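Local coordinates for cortical-lytic enzyme (Bacillus cereus, PDB 4S3J), which cleaves partially degraded cortex peptidoglycan as an N-acetylglucosaminidase during spore germination and probably recognises muramic acid delta-lactam residues, at residues Y55-G60 and Q93-P98. Sequence-based numbering, arbitrary orientation.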
loop_
_atom_site.group_PDB
_atom_site.type_symbol
_atom_site.label_atom_id
_atom_site.label_comp_id
_atom_site.label_asym_id
_atom_site.label_seq_id
_atom_site.Cartn_x
_atom_site.Cartn_y
_atom_site.Cartn_z
ATOM N N TYR A 55 0.788 -26.360 -7.345
ATOM C CA TYR A 55 1.617 -25.190 -7.577
ATOM C C TYR A 55 2.776 -25.494 -8.504
ATOM O O TYR A 55 3.430 -26.524 -8.349
ATOM C CB TYR A 55 2.127 -24.662 -6.236
ATOM C CG TYR A 55 2.971 -23.422 -6.353
ATOM C CD1 TYR A 55 2.372 -22.166 -6.471
ATOM C CD2 TYR A 55 4.364 -23.486 -6.331
ATOM C CE1 TYR A 55 3.118 -21.040 -6.576
ATOM C CE2 TYR A 55 5.123 -22.341 -6.442
ATOM C CZ TYR A 55 4.485 -21.112 -6.553
ATOM O OH TYR A 55 5.205 -19.938 -6.663
ATOM N N TYR A 56 3.033 -24.597 -9.458
ATOM C CA TYR A 56 4.172 -24.751 -10.361
ATOM C C TYR A 56 5.223 -23.697 -10.035
ATOM O O TYR A 56 4.967 -22.492 -10.050
ATOM C CB TYR A 56 3.721 -24.672 -11.822
ATOM C CG TYR A 56 2.774 -25.803 -12.140
ATOM C CD1 TYR A 56 3.246 -27.082 -12.400
ATOM C CD2 TYR A 56 1.405 -25.610 -12.129
ATOM C CE1 TYR A 56 2.381 -28.125 -12.647
ATOM C CE2 TYR A 56 0.535 -26.643 -12.383
ATOM C CZ TYR A 56 1.030 -27.902 -12.628
ATOM O OH TYR A 56 0.168 -28.945 -12.885
ATOM N N VAL A 57 6.414 -24.184 -9.723
ATOM C CA VAL A 57 7.493 -23.351 -9.207
ATOM C C VAL A 57 7.878 -22.225 -10.174
ATOM O O VAL A 57 7.969 -22.404 -11.398
ATOM C CB VAL A 57 8.729 -24.247 -8.865
ATOM C CG1 VAL A 57 9.978 -23.415 -8.621
ATOM C CG2 VAL A 57 8.426 -25.148 -7.657
ATOM N N GLN A 58 8.052 -21.047 -9.601
ATOM C CA GLN A 58 8.402 -19.841 -10.344
ATOM C C GLN A 58 9.863 -19.440 -10.118
ATOM O O GLN A 58 10.472 -19.840 -9.133
ATOM C CB GLN A 58 7.485 -18.694 -9.918
ATOM C CG GLN A 58 6.022 -18.942 -10.209
ATOM C CD GLN A 58 5.775 -19.126 -11.673
ATOM O OE1 GLN A 58 6.050 -18.221 -12.475
ATOM N NE2 GLN A 58 5.289 -20.316 -12.058
ATOM N N PRO A 59 10.406 -18.598 -11.004
ATOM C CA PRO A 59 11.784 -18.132 -10.799
ATOM C C PRO A 59 12.009 -17.496 -9.431
ATOM O O PRO A 59 11.237 -16.630 -8.983
ATOM C CB PRO A 59 11.980 -17.110 -11.920
ATOM C CG PRO A 59 10.980 -17.500 -12.982
ATOM C CD PRO A 59 9.820 -18.120 -12.271
ATOM N N GLY A 60 13.078 -17.933 -8.766
ATOM C CA GLY A 60 13.450 -17.427 -7.453
ATOM C C GLY A 60 12.727 -18.046 -6.261
ATOM O O GLY A 60 13.041 -17.748 -5.106
ATOM N N GLN A 93 8.559 -27.038 -11.792
ATOM C CA GLN A 93 8.406 -28.159 -10.865
ATOM C C GLN A 93 7.032 -28.111 -10.211
ATOM O O GLN A 93 6.608 -27.063 -9.719
ATOM C CB GLN A 93 9.500 -28.100 -9.795
ATOM C CG GLN A 93 9.527 -29.262 -8.835
ATOM C CD GLN A 93 10.680 -29.184 -7.864
ATOM O OE1 GLN A 93 11.613 -28.405 -8.051
ATOM N NE2 GLN A 93 10.629 -29.994 -6.820
ATOM N N GLN A 94 6.346 -29.241 -10.189
ATOM C CA GLN A 94 5.022 -29.329 -9.602
ATOM C C GLN A 94 5.085 -29.700 -8.130
ATOM O O GLN A 94 5.705 -30.703 -7.769
ATOM C CB GLN A 94 4.185 -30.360 -10.359
ATOM C CG GLN A 94 2.816 -30.607 -9.763
ATOM C CD GLN A 94 2.057 -31.699 -10.481
ATOM O OE1 GLN A 94 2.659 -32.608 -11.056
ATOM N NE2 GLN A 94 0.734 -31.675 -10.368
ATOM N N LEU A 95 4.371 -28.939 -7.292
ATOM C CA LEU A 95 4.262 -29.238 -5.865
ATOM C C LEU A 95 2.810 -29.383 -5.413
ATOM O O LEU A 95 1.903 -28.696 -5.913
ATOM C CB LEU A 95 4.914 -28.128 -5.027
ATOM C CG LEU A 95 6.388 -27.858 -5.292
ATOM C CD1 LEU A 95 6.824 -26.622 -4.489
ATOM C CD2 LEU A 95 7.255 -29.047 -4.939
ATOM N N TYR A 96 2.608 -30.240 -4.414
ATOM C CA TYR A 96 1.333 -30.333 -3.729
ATOM C C TYR A 96 1.384 -29.353 -2.544
ATOM O O TYR A 96 2.346 -29.370 -1.762
ATOM C CB TYR A 96 1.042 -31.761 -3.237
ATOM C CG TYR A 96 -0.289 -31.854 -2.534
ATOM C CD1 TYR A 96 -0.401 -31.600 -1.190
ATOM C CD2 TYR A 96 -1.449 -32.142 -3.242
ATOM C CE1 TYR A 96 -1.625 -31.646 -0.550
ATOM C CE2 TYR A 96 -2.684 -32.185 -2.616
ATOM C CZ TYR A 96 -2.759 -31.920 -1.258
ATOM O OH TYR A 96 -3.968 -31.947 -0.587
ATOM N N VAL A 97 0.369 -28.504 -2.426
ATOM C CA VAL A 97 0.322 -27.479 -1.378
ATOM C C VAL A 97 -0.903 -27.701 -0.483
ATOM O O VAL A 97 -2.038 -27.548 -0.937
ATOM C CB VAL A 97 0.279 -26.055 -1.967
ATOM C CG1 VAL A 97 0.325 -24.994 -0.855
ATOM C CG2 VAL A 97 1.438 -25.813 -2.892
ATOM N N PRO A 98 -0.689 -28.102 0.778
ATOM C CA PRO A 98 -1.858 -28.301 1.647
ATOM C C PRO A 98 -2.606 -27.004 1.893
ATOM O O PRO A 98 -2.026 -25.939 1.667
ATOM C CB PRO A 98 -1.251 -28.809 2.956
ATOM C CG PRO A 98 0.100 -29.347 2.587
ATOM C CD PRO A 98 0.565 -28.515 1.429
#
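Val57 CG2 wedges between Leu95 CD1 and Gln93 CB, 3.8 Å from each, and sits closest to Gln93 O, at 3.4 Å. The valine's first torsion places the methyl there, turning CG1 anti to the backbone N and leaving CG2 beside that nitrogen, over the strand partner. Farther along, Val97 CG2 fits against the root of Tyr55, 3.6 Å from its CB. Only the CD2 flank of the tyrosine ring comes near Leu95 CD1 (4.4 Å); the ring then runs away from the leucine, and its OH hydrogen-bonds Asp61. Tyr55 and Leu95 form an antiparallel hydrogen-bonded pair, with Leu95 N to Tyr55 O at 2.8 Å nearly straight (N-H...O 166°) and the return bond from Tyr55 N to Leu95 O more bent, at 146°. Val57 N to Gln93 O, 2.9 Å, continues the ladder. These are the first and last strands of the second LysM domain, whose βααβ fold sets the two-stranded sheet against two helices; accordingly Tyr55 and Leu95 both touch Ile66 of helix 63-70, and Val97 touches Tyr70. On the other face, at the non-hydrogen-bonded pair, Tyr56 and Gln94 run side by side in the same direction. The extended glutamine follows the tyrosine, Gln94 CB lying 3.7 Å from Tyr56 CE1, with ring and amide planes 21° apart. Asn54 bonds both polar ends, its ND2 with Tyr56 OH and its OD1 with Gln94 NE2. Beyond the strand, Gln58 folds back so that NE2 donates to Tyr56 O (3.0 Å), approaching from above the carbonyl plane.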